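PDB 6H9D: lysozyme, which is the muramidase (lysozyme-family) domain of SpmX, linked to cell morphogenesis and stalk synthesis and probably derived from a peptidoglycan-cleaving phage lysin. Local coordinates for residues Thr77-Asp82 against Lys143-Thr148; Val85-Asn90 against Arg137-Glu142; Asn70-Pro75 against Arg104-Arg109; Ser99-Arg104 against Ala114-Asn119. All blocks are in the same frame, centred on the assembly; numbering follows the deposited sequence.

Contact 1 (Thr77-Asp82 against Lys143-Thr148); sequences TQNQFD and KSLFLT
Gln80 lays its CG over one face of the Phe146 ring, 4.2 Å from the ring centroid. This is a CH-pi contact, displaced toward the rim. Gln80 CB is also near, 3.9 Å from Phe146 CE1. The Gln80 chain runs on extended, and its OE1 accepts from Thr77 N at 2.9 Å. In return Thr77 OG1 accepts from Gln80 N at 3.1 Å. The two residues make a capping box at the start of helix 78-91. Asn79 supplies the direct polar link. Its CG lies beside the backbone N (chi1 -68°), and this carries the amide to the chain end beyond helix 133-146. There Asn79 ND2 donates to Thr148 O at 2.9 Å. The bond is nearly straight (164°) but comes from above the carbonyl plane. A water joins Thr77 OG1 to the same carbonyl. Leu145 crosses Asn79 at about a right angle, and its CD2 packs 3.7 Å from Asp82 CB. The Asp82 carboxylate binds Ser7 near the N-terminus. Val110 of helix 110-116 touches both Gln80 and Phe146, while Phe146 also packs on Ala83 and Leu84 one turn further along helix 78-91.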
loop_
_atom_site.group_PDB
_atom_site.type_symbol
_atom_site.label_atom_id
_atom_site.label_comp_id
_atom_site.label_asym_id
_atom_site.label_seq_id
_atom_site.Cartn_x
_atom_site.Cartn_y
_atom_site.Cartn_z
ATOM N N THR A 77 15.753 -2.640 -5.429
ATOM C CA THR A 77 15.490 -2.349 -6.850
ATOM C C THR A 77 14.202 -1.512 -6.900
ATOM O O THR A 77 13.443 -1.520 -5.923
ATOM C CB THR A 77 15.316 -3.632 -7.670
ATOM O OG1 THR A 77 14.050 -4.206 -7.379
ATOM C CG2 THR A 77 16.410 -4.642 -7.450
ATOM N N GLN A 78 13.938 -0.853 -8.019
ATOM C CA GLN A 78 12.694 -0.058 -8.122
ATOM C C GLN A 78 11.466 -0.950 -7.897
ATOM O O GLN A 78 10.579 -0.514 -7.221
ATOM C CB GLN A 78 12.597 0.618 -9.480
ATOM C CG GLN A 78 11.341 1.446 -9.640
ATOM C CD GLN A 78 11.387 2.666 -8.761
ATOM O OE1 GLN A 78 12.345 3.420 -8.774
ATOM N NE2 GLN A 78 10.346 2.856 -7.984
ATOM N N ASN A 79 11.446 -2.147 -8.478
ATOM C CA ASN A 79 10.305 -3.085 -8.326
ATOM C C ASN A 79 10.133 -3.469 -6.857
ATOM O O ASN A 79 9.011 -3.546 -6.421
ATOM C CB ASN A 79 10.453 -4.315 -9.212
ATOM C CG ASN A 79 10.336 -3.983 -10.680
ATOM O OD1 ASN A 79 9.884 -2.919 -11.032
ATOM N ND2 ASN A 79 10.751 -4.886 -11.540
ATOM N N GLN A 80 11.227 -3.703 -6.145
ATOM C CA GLN A 80 11.132 -4.112 -4.753
ATOM C C GLN A 80 10.519 -2.967 -3.940
ATOM O O GLN A 80 9.623 -3.172 -3.120
ATOM C CB GLN A 80 12.496 -4.492 -4.193
ATOM C CG GLN A 80 13.004 -5.850 -4.658
ATOM C CD GLN A 80 14.462 -6.039 -4.303
ATOM O OE1 GLN A 80 15.197 -5.088 -4.068
ATOM N NE2 GLN A 80 14.885 -7.287 -4.238
ATOM N N PHE A 81 10.984 -1.759 -4.230
ATOM C CA PHE A 81 10.524 -0.561 -3.537
ATOM C C PHE A 81 9.030 -0.350 -3.797
ATOM O O PHE A 81 8.287 -0.155 -2.870
ATOM C CB PHE A 81 11.325 0.661 -3.982
ATOM C CG PHE A 81 10.942 1.895 -3.211
ATOM C CD1 PHE A 81 11.295 2.010 -1.876
ATOM C CD2 PHE A 81 10.098 2.844 -3.768
ATOM C CE1 PHE A 81 10.909 3.120 -1.136
ATOM C CE2 PHE A 81 9.716 3.953 -3.029
ATOM C CZ PHE A 81 10.102 4.071 -1.709
ATOM N N ASP A 82 8.627 -0.407 -5.073
ATOM C CA ASP A 82 7.248 -0.206 -5.496
ATOM C C ASP A 82 6.328 -1.209 -4.768
ATOM O O ASP A 82 5.293 -0.841 -4.252
ATOM C CB ASP A 82 7.110 -0.392 -7.006
ATOM C CG ASP A 82 7.567 0.779 -7.860
ATOM O OD1 ASP A 82 7.827 1.882 -7.304
ATOM O OD2 ASP A 82 7.632 0.584 -9.076
ATOM N N LYS A 143 3.866 -9.647 -4.638
ATOM C CA LYS A 143 4.972 -10.578 -4.622
ATOM C C LYS A 143 5.566 -10.708 -6.033
ATOM O O LYS A 143 6.794 -10.732 -6.178
ATOM C CB LYS A 143 4.519 -11.944 -4.098
ATOM C CG LYS A 143 4.198 -11.976 -2.612
ATOM C CD LYS A 143 3.436 -13.211 -2.174
ATOM C CE LYS A 143 4.254 -14.474 -2.294
ATOM N NZ LYS A 143 3.449 -15.643 -1.880
ATOM N N SER A 144 4.703 -10.776 -7.049
ATOM C CA SER A 144 5.157 -10.851 -8.457
ATOM C C SER A 144 6.072 -9.674 -8.779
ATOM O O SER A 144 7.192 -9.881 -9.238
ATOM C CB SER A 144 4.026 -10.912 -9.439
ATOM O OG SER A 144 3.430 -12.196 -9.414
ATOM N N LEU A 145 5.604 -8.460 -8.489
ATOM C CA LEU A 145 6.401 -7.270 -8.775
ATOM C C LEU A 145 7.695 -7.308 -7.959
ATOM O O LEU A 145 8.788 -7.056 -8.484
ATOM C CB LEU A 145 5.588 -6.008 -8.450
ATOM C CG LEU A 145 6.309 -4.676 -8.690
ATOM C CD1 LEU A 145 6.713 -4.545 -10.165
ATOM C CD2 LEU A 145 5.441 -3.494 -8.291
ATOM N N PHE A 146 7.550 -7.578 -6.656
ATOM C CA PHE A 146 8.657 -7.572 -5.711
ATOM C C PHE A 146 9.815 -8.430 -6.235
ATOM O O PHE A 146 10.978 -8.062 -6.056
ATOM C CB PHE A 146 8.219 -8.102 -4.343
ATOM C CG PHE A 146 9.303 -8.083 -3.293
ATOM C CD1 PHE A 146 9.649 -6.900 -2.639
ATOM C CD2 PHE A 146 9.965 -9.247 -2.940
ATOM C CE1 PHE A 146 10.643 -6.881 -1.672
ATOM C CE2 PHE A 146 10.945 -9.233 -1.960
ATOM C CZ PHE A 146 11.301 -8.051 -1.339
ATOM N N LEU A 147 9.482 -9.585 -6.837
ATOM C CA LEU A 147 10.459 -10.564 -7.272
ATOM C C LEU A 147 10.807 -10.413 -8.767
ATOM O O LEU A 147 11.449 -11.257 -9.304
ATOM C CB LEU A 147 9.890 -11.964 -6.994
ATOM C CG LEU A 147 9.715 -12.327 -5.524
ATOM C CD1 LEU A 147 8.984 -13.651 -5.375
ATOM C CD2 LEU A 147 11.046 -12.363 -4.813
ATOM N N THR A 148 10.367 -9.342 -9.438
ATOM C CA THR A 148 10.788 -9.067 -10.827
ATOM C C THR A 148 12.045 -8.197 -10.807
ATOM O O THR A 148 12.051 -7.107 -10.230
ATOM C CB THR A 148 9.673 -8.376 -11.618
ATOM O OG1 THR A 148 8.478 -9.155 -11.510
ATOM C CG2 THR A 148 10.035 -8.134 -13.071
HETATM O O HOH W 1 13.267 -6.640 -8.060
#

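Contact 2 (Val85-Asn90 against Arg137-Glu142); sequences VSFCFN and RRRASE
Segment 85-90 lies in the C-terminal half of helix 78-91 and 137-142 in the middle of helix 133-146. They run roughly antiparallel, with 152° between their directions. Their axes come within 10.5 Å, and the nearest CA atoms are those of Phe87 and Glu142, 7.0 Å apart. Buried Glu142 is the hub. Its OE2 takes the Ser86 hydroxyl on the anti lone pair, with OG 2.6 Å from OE2. The same oxygen accepts from Arg138 NE at 2.8 Å, met from above the carboxylate plane. Arg138 NH2 also donates to Ser86 OG at 3.2 Å, so Ser86, Arg138 and Glu142 close a ring of bonds. Glu142 OE1 forms a very short salt bridge with Arg139 NH1, 2.5 Å. This network joins the two helices in the helical part of the phage lysozyme fold. The two arginines probably offset the buried negative charge. Arg138 is extended from CG to NE, which brings its guanidinium face against the Asn90 side chain. The two planes are 3° apart and stacked, with Asn90 CB 3.5 Å from Arg138 NE. Phe87 CD1 stands over the Arg139 guanidinium, the planes 70° apart. That guanidinium is modelled too close to Asn90 OD1, so its exact position is doubtful. Trp120 engages both partners: its carbonyl accepts from Arg139 NE and its ring meets Phe87 edge-to-face.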
loop_
_atom_site.group_PDB
_atom_site.type_symbol
_atom_site.label_atom_id
_atom_site.label_comp_id
_atom_site.label_asym_id
_atom_site.label_seq_id
_atom_site.Cartn_x
_atom_site.Cartn_y
_atom_site.Cartn_z
ATOM N N VAL A 85 6.075 -0.415 -1.031
ATOM C CA VAL A 85 5.210 0.743 -0.798
ATOM C C VAL A 85 3.736 0.323 -0.851
ATOM O O VAL A 85 2.941 0.720 -0.007
ATOM C CB VAL A 85 5.502 1.867 -1.802
ATOM C CG1 VAL A 85 4.434 2.943 -1.738
ATOM C CG2 VAL A 85 6.869 2.483 -1.565
ATOM N N SER A 86 3.387 -0.532 -1.819
ATOM C CA SER A 86 2.043 -1.029 -1.970
ATOM C C SER A 86 1.654 -1.801 -0.711
ATOM O O SER A 86 0.569 -1.603 -0.136
ATOM C CB SER A 86 1.896 -1.894 -3.212
ATOM O OG SER A 86 0.561 -2.403 -3.324
ATOM N N PHE A 87 2.590 -2.632 -0.256
ATOM C CA PHE A 87 2.377 -3.520 0.862
ATOM C C PHE A 87 2.230 -2.692 2.155
ATOM O O PHE A 87 1.268 -2.832 2.887
ATOM C CB PHE A 87 3.535 -4.512 0.953
ATOM C CG PHE A 87 3.457 -5.440 2.141
ATOM C CD1 PHE A 87 2.541 -6.474 2.167
ATOM C CD2 PHE A 87 4.295 -5.267 3.228
ATOM C CE1 PHE A 87 2.461 -7.317 3.266
ATOM C CE2 PHE A 87 4.223 -6.122 4.318
ATOM C CZ PHE A 87 3.304 -7.141 4.339
ATOM N N CYS A 88 3.167 -1.770 2.355
ATOM C CA CYS A 88 3.186 -0.887 3.506
ATOM C C CYS A 88 1.947 0.020 3.533
ATOM O O CYS A 88 1.365 0.202 4.582
ATOM C CB CYS A 88 4.465 -0.066 3.544
ATOM S SG CYS A 88 4.522 0.965 5.037
ATOM N N PHE A 89 1.505 0.520 2.369
ATOM C CA PHE A 89 0.275 1.285 2.255
ATOM C C PHE A 89 -0.917 0.465 2.747
ATOM O O PHE A 89 -1.810 0.970 3.431
ATOM C CB PHE A 89 0.056 1.754 0.810
ATOM C CG PHE A 89 -1.122 2.666 0.590
ATOM C CD1 PHE A 89 -1.257 3.842 1.308
ATOM C CD2 PHE A 89 -2.095 2.354 -0.350
ATOM C CE1 PHE A 89 -2.337 4.684 1.100
ATOM C CE2 PHE A 89 -3.185 3.187 -0.551
ATOM C CZ PHE A 89 -3.292 4.371 0.150
ATOM N N ASN A 90 -0.937 -0.820 2.388
ATOM C CA ASN A 90 -2.066 -1.671 2.659
ATOM C C ASN A 90 -2.110 -2.030 4.155
ATOM O O ASN A 90 -3.175 -2.020 4.744
ATOM C CB ASN A 90 -2.017 -2.924 1.777
ATOM C CG ASN A 90 -3.182 -3.857 1.998
ATOM O OD1 ASN A 90 -2.982 -5.052 2.177
ATOM N ND2 ASN A 90 -4.386 -3.318 2.014
ATOM N N ARG A 137 -5.219 -12.168 -3.668
ATOM C CA ARG A 137 -5.002 -11.565 -5.002
ATOM C C ARG A 137 -3.977 -10.432 -4.893
ATOM O O ARG A 137 -3.051 -10.384 -5.686
ATOM C CB ARG A 137 -6.332 -11.054 -5.549
ATOM C CG ARG A 137 -7.370 -12.128 -5.822
ATOM C CD ARG A 137 -8.590 -11.623 -6.575
ATOM N NE ARG A 137 -8.290 -11.075 -7.885
ATOM C CZ ARG A 137 -9.155 -10.473 -8.691
ATOM N NH1 ARG A 137 -10.379 -10.198 -8.286
ATOM N NH2 ARG A 137 -8.787 -10.141 -9.907
ATOM N N ARG A 138 -4.147 -9.574 -3.901
ATOM C CA ARG A 138 -3.249 -8.438 -3.721
ATOM C C ARG A 138 -1.803 -8.905 -3.504
ATOM O O ARG A 138 -0.897 -8.399 -4.141
ATOM C CB ARG A 138 -3.718 -7.527 -2.583
ATOM C CG ARG A 138 -2.843 -6.290 -2.438
ATOM C CD ARG A 138 -3.389 -5.260 -1.466
ATOM N NE ARG A 138 -2.553 -4.077 -1.502
ATOM C CZ ARG A 138 -3.017 -2.848 -1.624
ATOM N NH1 ARG A 138 -4.321 -2.643 -1.608
ATOM N NH2 ARG A 138 -2.173 -1.840 -1.775
ATOM N N ARG A 139 -1.628 -9.839 -2.575
ATOM C CA ARG A 139 -0.314 -10.372 -2.242
ATOM C C ARG A 139 0.354 -11.008 -3.450
ATOM O O ARG A 139 1.562 -10.866 -3.645
ATOM C CB ARG A 139 -0.424 -11.391 -1.106
ATOM C CG ARG A 139 -0.881 -10.799 0.218
ATOM C CD ARG A 139 -0.354 -9.386 0.401
ATOM N NE ARG A 139 -0.942 -8.730 1.567
ATOM C CZ ARG A 139 -1.241 -7.437 1.624
ATOM N NH1 ARG A 139 -1.006 -6.653 0.581
ATOM N NH2 ARG A 139 -1.774 -6.926 2.726
ATOM N N ALA A 140 -0.429 -11.710 -4.262
ATOM C CA ALA A 140 0.140 -12.368 -5.463
ATOM C C ALA A 140 0.735 -11.300 -6.388
ATOM O O ALA A 140 1.879 -11.426 -6.820
ATOM C CB ALA A 140 -0.912 -13.182 -6.123
ATOM N N SER A 141 -0.012 -10.214 -6.625
ATOM C CA SER A 141 0.459 -9.088 -7.459
ATOM C C SER A 141 1.680 -8.397 -6.833
ATOM O O SER A 141 2.641 -8.068 -7.535
ATOM C CB SER A 141 -0.634 -8.084 -7.716
ATOM O OG SER A 141 -1.721 -8.668 -8.377
ATOM N N GLU A 142 1.654 -8.160 -5.515
ATOM C CA GLU A 142 2.784 -7.475 -4.852
ATOM C C GLU A 142 4.040 -8.359 -4.916
ATOM O O GLU A 142 5.153 -7.898 -5.200
ATOM C CB GLU A 142 2.397 -7.111 -3.422
ATOM C CG GLU A 142 1.449 -5.917 -3.368
ATOM C CD GLU A 142 0.769 -5.652 -2.033
ATOM O OE1 GLU A 142 0.732 -6.566 -1.222
ATOM O OE2 GLU A 142 0.229 -4.543 -1.853
#

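Contact 3 (Asn70-Pro75 against Arg104-Arg109); sequences NLVHTP and RVNEGR
The loop that leaves helix 50-71 passes the C-terminal end of helix 100-106, with the CA atoms of Thr74 and Asn106 5.6 Å apart. Asn106 carries most of the contact. Its amide spans two backbone groups of the loop. ND2 donates to Leu71 O at 3.1 Å, almost perfectly straight (178°) and in the carbonyl plane. OD1 accepts from His73 N at 2.8 Å, with the donor tilted somewhat from the amide's carbonyl plane. The first torsion (chi1 -84°) sets CG beside the backbone N, and the amide reaches across to the loop from there. The His73 ring plane is turned only 17° from that of this amide, and its CD2 is 3.6 Å from Asn106 ND2. Apolar contact fills in next to these bonds. Val72 CG1 meets Val105 CG1 at 3.7 Å, the two side chains crossing at about a right angle. Leu102 touches both Leu71 and Val72. Thr74 adds a weak bond from OG1 to Val105 O at 3.3 Å, and its CG2 lies equally close to Asn106 O. Helix 100-106 ends here in a Schellman motif. Gly108, with positive phi, donates to Val105 O, and Arg109 N bonds back to Arg104 O. On the outer side Glu107 forms salt bridges with Arg104 and Arg109. The chemistry implies a defined orientation for the Asn106 amide. Its donor and its acceptor each engage a backbone group of the loop, so a flipped amide would set ND2 against His73 N and OD1 against Leu71 O.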
loop_
_atom_site.group_PDB
_atom_site.type_symbol
_atom_site.label_atom_id
_atom_site.label_comp_id
_atom_site.label_asym_id
_atom_site.label_seq_id
_atom_site.Cartn_x
_atom_site.Cartn_y
_atom_site.Cartn_z
ATOM N N ASN A 70 12.953 4.911 5.060
ATOM C CA ASN A 70 13.560 5.028 6.402
ATOM C C ASN A 70 13.680 3.676 7.093
ATOM O O ASN A 70 14.616 3.529 7.858
ATOM C CB ASN A 70 12.771 5.984 7.294
ATOM C CG ASN A 70 12.728 7.405 6.781
ATOM O OD1 ASN A 70 13.479 7.783 5.897
ATOM N ND2 ASN A 70 11.822 8.188 7.323
ATOM N N LEU A 71 12.777 2.740 6.806
ATOM C CA LEU A 71 12.759 1.454 7.535
ATOM C C LEU A 71 13.633 0.401 6.858
ATOM O O LEU A 71 14.066 -0.505 7.550
ATOM C CB LEU A 71 11.315 0.989 7.648
ATOM C CG LEU A 71 10.465 1.814 8.598
ATOM C CD1 LEU A 71 9.061 1.270 8.643
ATOM C CD2 LEU A 71 11.080 1.814 9.979
ATOM N N VAL A 72 13.870 0.543 5.559
ATOM C CA VAL A 72 14.689 -0.459 4.829
ATOM C C VAL A 72 16.140 0.025 4.764
ATOM O O VAL A 72 16.365 1.079 4.233
ATOM C CB VAL A 72 14.103 -0.782 3.444
ATOM C CG1 VAL A 72 15.009 -1.724 2.678
ATOM C CG2 VAL A 72 12.713 -1.378 3.569
ATOM N N HIS A 73 17.063 -0.782 5.285
ATOM C CA HIS A 73 18.506 -0.451 5.317
ATOM C C HIS A 73 19.267 -1.148 4.187
ATOM O O HIS A 73 20.415 -0.785 3.966
ATOM C CB HIS A 73 19.095 -0.847 6.665
ATOM C CG HIS A 73 18.267 -0.377 7.801
ATOM N ND1 HIS A 73 17.971 0.939 7.977
ATOM C CD2 HIS A 73 17.635 -1.049 8.776
ATOM C CE1 HIS A 73 17.206 1.071 9.029
ATOM N NE2 HIS A 73 16.987 -0.131 9.536
ATOM N N THR A 74 18.672 -2.140 3.540
ATOM C CA THR A 74 19.403 -2.802 2.437
ATOM C C THR A 74 19.082 -2.071 1.139
ATOM O O THR A 74 18.054 -1.402 1.084
ATOM C CB THR A 74 19.022 -4.278 2.309
ATOM O OG1 THR A 74 17.679 -4.324 1.850
ATOM C CG2 THR A 74 19.148 -5.046 3.602
ATOM N N PRO A 75 19.903 -2.192 0.084
ATOM C CA PRO A 75 19.609 -1.561 -1.192
ATOM C C PRO A 75 18.389 -2.240 -1.823
ATOM O O PRO A 75 18.195 -3.397 -1.638
ATOM C CB PRO A 75 20.858 -1.817 -2.030
ATOM C CG PRO A 75 21.909 -2.155 -1.009
ATOM C CD PRO A 75 21.160 -2.901 0.070
ATOM N N ARG A 104 13.012 -9.717 7.104
ATOM C CA ARG A 104 13.605 -10.519 6.045
ATOM C C ARG A 104 14.287 -9.611 5.035
ATOM O O ARG A 104 15.436 -9.839 4.659
ATOM C CB ARG A 104 12.538 -11.369 5.354
ATOM C CG ARG A 104 12.228 -12.677 6.065
ATOM C CD ARG A 104 13.046 -12.823 7.336
ATOM N NE ARG A 104 12.252 -13.356 8.440
ATOM C CZ ARG A 104 12.508 -13.128 9.724
ATOM N NH1 ARG A 104 13.541 -12.372 10.071
ATOM N NH2 ARG A 104 11.731 -13.654 10.661
ATOM N N VAL A 105 13.573 -8.579 4.597
ATOM C CA VAL A 105 14.141 -7.638 3.634
ATOM C C VAL A 105 15.473 -7.104 4.164
ATOM O O VAL A 105 16.447 -7.006 3.418
ATOM C CB VAL A 105 13.181 -6.477 3.330
ATOM C CG1 VAL A 105 13.906 -5.294 2.709
ATOM C CG2 VAL A 105 12.048 -6.936 2.445
ATOM N N ASN A 106 15.499 -6.738 5.449
ATOM C CA ASN A 106 16.687 -6.129 6.039
ATOM C C ASN A 106 17.792 -7.183 6.224
ATOM O O ASN A 106 18.936 -6.835 6.390
ATOM C CB ASN A 106 16.369 -5.383 7.335
ATOM C CG ASN A 106 15.879 -3.975 7.074
ATOM O OD1 ASN A 106 16.203 -3.390 6.042
ATOM N ND2 ASN A 106 15.098 -3.425 7.985
ATOM N N GLU A 107 17.434 -8.464 6.204
ATOM C CA GLU A 107 18.415 -9.550 6.308
ATOM C C GLU A 107 18.936 -9.954 4.919
ATOM O O GLU A 107 19.757 -10.877 4.823
ATOM C CB GLU A 107 17.777 -10.780 6.964
ATOM C CG GLU A 107 17.516 -10.609 8.444
ATOM C CD GLU A 107 16.565 -11.638 9.030
ATOM O OE1 GLU A 107 16.122 -12.550 8.300
ATOM O OE2 GLU A 107 16.254 -11.509 10.210
ATOM N N GLY A 108 18.428 -9.318 3.856
ATOM C CA GLY A 108 18.810 -9.661 2.471
ATOM C C GLY A 108 18.187 -10.974 1.998
ATOM O O GLY A 108 18.656 -11.605 1.063
ATOM N N ARG A 109 17.123 -11.419 2.670
ATOM C CA ARG A 109 16.434 -12.667 2.340
ATOM C C ARG A 109 15.154 -12.332 1.567
ATOM O O ARG A 109 14.057 -12.405 2.098
ATOM C CB ARG A 109 16.217 -13.473 3.622
ATOM C CG ARG A 109 17.473 -13.567 4.492
ATOM C CD ARG A 109 17.723 -14.897 5.184
ATOM N NE ARG A 109 16.950 -15.079 6.403
ATOM C CZ ARG A 109 15.970 -15.959 6.556
ATOM N NH1 ARG A 109 15.645 -16.770 5.565
ATOM N NH2 ARG A 109 15.319 -16.026 7.701
#

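Contact 4 (Ser99-Arg104 against Ala114-Asn119); sequences SDVLRR and AQAMDN
Asp100 OD1 accepts from two donors: its own neighbour Val101 N at 3.0 Å and the indole NE1 of Trp120. The residue opens helix 100-106, which packs against helix 110-116 as a short helical pair in the helical part of the phage lysozyme fold. Ser99 is the N-cap, with its OG accepting from Leu102 N at 3.1 Å. Asp100 CG sits between the backbone N and the carbonyl carbon (chi1 40°). This holds OD1 within range of Val101 N, though the bond is bent (137°). The same carboxylate rests against the second helix, with CG 3.8 Å from Ala116 CB. Its OD2 is modelled too close to the Asn119 amide for that pairing to be trusted. The apolar centre is Val101. Its CG2 presses on Ala116 CB at 3.5 Å, tighter than usual van der Waals contact. Met117 crosses Val101 at about a right angle. Its extended chain also lets CE approach Val101 CG1. Leu84 and Phe87 touch both Val101 and Met117, closing this apolar cluster from helix 78-91. Met117 CG packs on the same valine, 3.8 Å from Val101 CG2.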
loop_
_atom_site.group_PDB
_atom_site.type_symbol
_atom_site.label_atom_id
_atom_site.label_comp_id
_atom_site.label_asym_id
_atom_site.label_seq_id
_atom_site.Cartn_x
_atom_site.Cartn_y
_atom_site.Cartn_z
ATOM N N SER A 99 7.069 -5.911 11.000
ATOM C CA SER A 99 6.686 -7.108 10.223
ATOM C C SER A 99 7.878 -8.041 9.971
ATOM O O SER A 99 9.030 -7.610 9.840
ATOM C CB SER A 99 6.040 -6.730 8.897
ATOM O OG SER A 99 6.980 -6.082 8.044
ATOM N N ASP A 100 7.543 -9.335 9.923
ATOM C CA ASP A 100 8.373 -10.392 9.375
ATOM C C ASP A 100 8.958 -9.958 8.016
ATOM O O ASP A 100 10.145 -10.128 7.769
ATOM C CB ASP A 100 7.568 -11.695 9.241
ATOM C CG ASP A 100 6.112 -11.583 8.759
ATOM O OD1 ASP A 100 5.632 -10.472 8.394
ATOM O OD2 ASP A 100 5.443 -12.628 8.738
ATOM N N VAL A 101 8.095 -9.418 7.142
ATOM C CA VAL A 101 8.489 -8.982 5.786
ATOM C C VAL A 101 9.691 -8.046 5.851
ATOM O O VAL A 101 10.706 -8.294 5.209
ATOM C CB VAL A 101 7.319 -8.322 5.036
ATOM C CG1 VAL A 101 7.765 -7.722 3.705
ATOM C CG2 VAL A 101 6.180 -9.305 4.842
ATOM N N LEU A 102 9.585 -6.977 6.647
ATOM C CA LEU A 102 10.658 -5.989 6.750
ATOM C C LEU A 102 11.928 -6.636 7.328
ATOM O O LEU A 102 13.030 -6.327 6.884
ATOM C CB LEU A 102 10.209 -4.824 7.643
ATOM C CG LEU A 102 11.292 -3.785 7.927
ATOM C CD1 LEU A 102 11.806 -3.182 6.639
ATOM C CD2 LEU A 102 10.804 -2.692 8.863
ATOM N N ARG A 103 11.772 -7.499 8.327
ATOM C CA ARG A 103 12.921 -8.157 8.942
ATOM C C ARG A 103 13.722 -8.924 7.897
ATOM O O ARG A 103 14.944 -8.800 7.814
ATOM C CB ARG A 103 12.465 -9.101 10.056
ATOM C CG ARG A 103 12.681 -8.557 11.458
ATOM C CD ARG A 103 12.117 -9.499 12.510
ATOM N NE ARG A 103 10.993 -8.906 13.229
ATOM C CZ ARG A 103 9.762 -9.405 13.232
ATOM N NH1 ARG A 103 9.491 -10.512 12.554
ATOM N NH2 ARG A 103 8.801 -8.799 13.915
ATOM N N ARG A 104 13.012 -9.717 7.104
ATOM C CA ARG A 104 13.605 -10.519 6.045
ATOM C C ARG A 104 14.287 -9.611 5.035
ATOM O O ARG A 104 15.436 -9.839 4.659
ATOM C CB ARG A 104 12.538 -11.369 5.354
ATOM C CG ARG A 104 12.228 -12.677 6.065
ATOM C CD ARG A 104 13.046 -12.823 7.336
ATOM N NE ARG A 104 12.252 -13.356 8.440
ATOM C CZ ARG A 104 12.508 -13.128 9.724
ATOM N NH1 ARG A 104 13.541 -12.372 10.071
ATOM N NH2 ARG A 104 11.731 -13.654 10.661
ATOM N N ALA A 114 9.160 -12.145 0.458
ATOM C CA ALA A 114 7.980 -12.349 -0.367
ATOM C C ALA A 114 7.043 -13.349 0.319
ATOM O O ALA A 114 5.848 -13.139 0.395
ATOM C CB ALA A 114 8.382 -12.811 -1.751
ATOM N N GLN A 115 7.598 -14.462 0.816
ATOM C CA GLN A 115 6.781 -15.487 1.470
ATOM C C GLN A 115 6.096 -14.913 2.714
ATOM O O GLN A 115 4.985 -15.298 3.037
ATOM C CB GLN A 115 7.606 -16.696 1.920
ATOM C CG GLN A 115 8.203 -17.502 0.778
ATOM C CD GLN A 115 9.116 -18.578 1.310
ATOM O OE1 GLN A 115 10.285 -18.337 1.627
ATOM N NE2 GLN A 115 8.568 -19.771 1.448
ATOM N N ALA A 116 6.796 -14.041 3.433
ATOM C CA ALA A 116 6.254 -13.445 4.663
ATOM C C ALA A 116 4.972 -12.657 4.360
ATOM O O ALA A 116 4.117 -12.502 5.215
ATOM C CB ALA A 116 7.301 -12.577 5.305
ATOM N N MET A 117 4.839 -12.167 3.122
ATOM C CA MET A 117 3.678 -11.385 2.744
ATOM C C MET A 117 2.414 -12.244 2.859
ATOM O O MET A 117 1.313 -11.728 3.014
ATOM C CB MET A 117 3.841 -10.810 1.332
ATOM C CG MET A 117 4.939 -9.764 1.235
ATOM S SD MET A 117 5.091 -9.056 -0.454
ATOM C CE MET A 117 6.222 -7.703 -0.132
ATOM N N ASP A 118 2.566 -13.564 2.765
ATOM C CA ASP A 118 1.428 -14.488 2.905
ATOM C C ASP A 118 0.794 -14.405 4.302
ATOM O O ASP A 118 -0.320 -14.883 4.494
ATOM C CB ASP A 118 1.855 -15.932 2.639
ATOM C CG ASP A 118 2.434 -16.151 1.253
ATOM O OD1 ASP A 118 2.222 -15.287 0.375
ATOM O OD2 ASP A 118 3.098 -17.177 1.062
ATOM N N ASN A 119 1.525 -13.840 5.274
ATOM C CA ASN A 119 1.042 -13.705 6.654
ATOM C C ASN A 119 0.017 -12.576 6.782
ATOM O O ASN A 119 -0.529 -12.369 7.850
ATOM C CB ASN A 119 2.190 -13.453 7.627
ATOM C CG ASN A 119 3.106 -14.649 7.651
ATOM O OD1 ASN A 119 2.652 -15.767 7.426
ATOM N ND2 ASN A 119 4.386 -14.415 7.839
#

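How the contacts relate
All four contacts lie in the helical part of the chain. Contacts 1 and 2 share helices 78-91 and 133-146, with centres 10 Å apart, so they fasten the same helix pair at two places. Contacts 3 and 4 share helix 100-106 and Arg104, with centres 11 Å apart. Contact 4 falls between the two segments of contact 2 in the sequence, and contact 2 between those of contact 1. Contact 3 instead alternates with each of the others. Phe87 joins contact 2 to Val101 of contact 4. Lys143 of contact 1 forms a salt bridge to Asp118 of contact 4. Together they tie helices 50-71, 78-91, 100-106, 110-116 and 133-146 into one bundle.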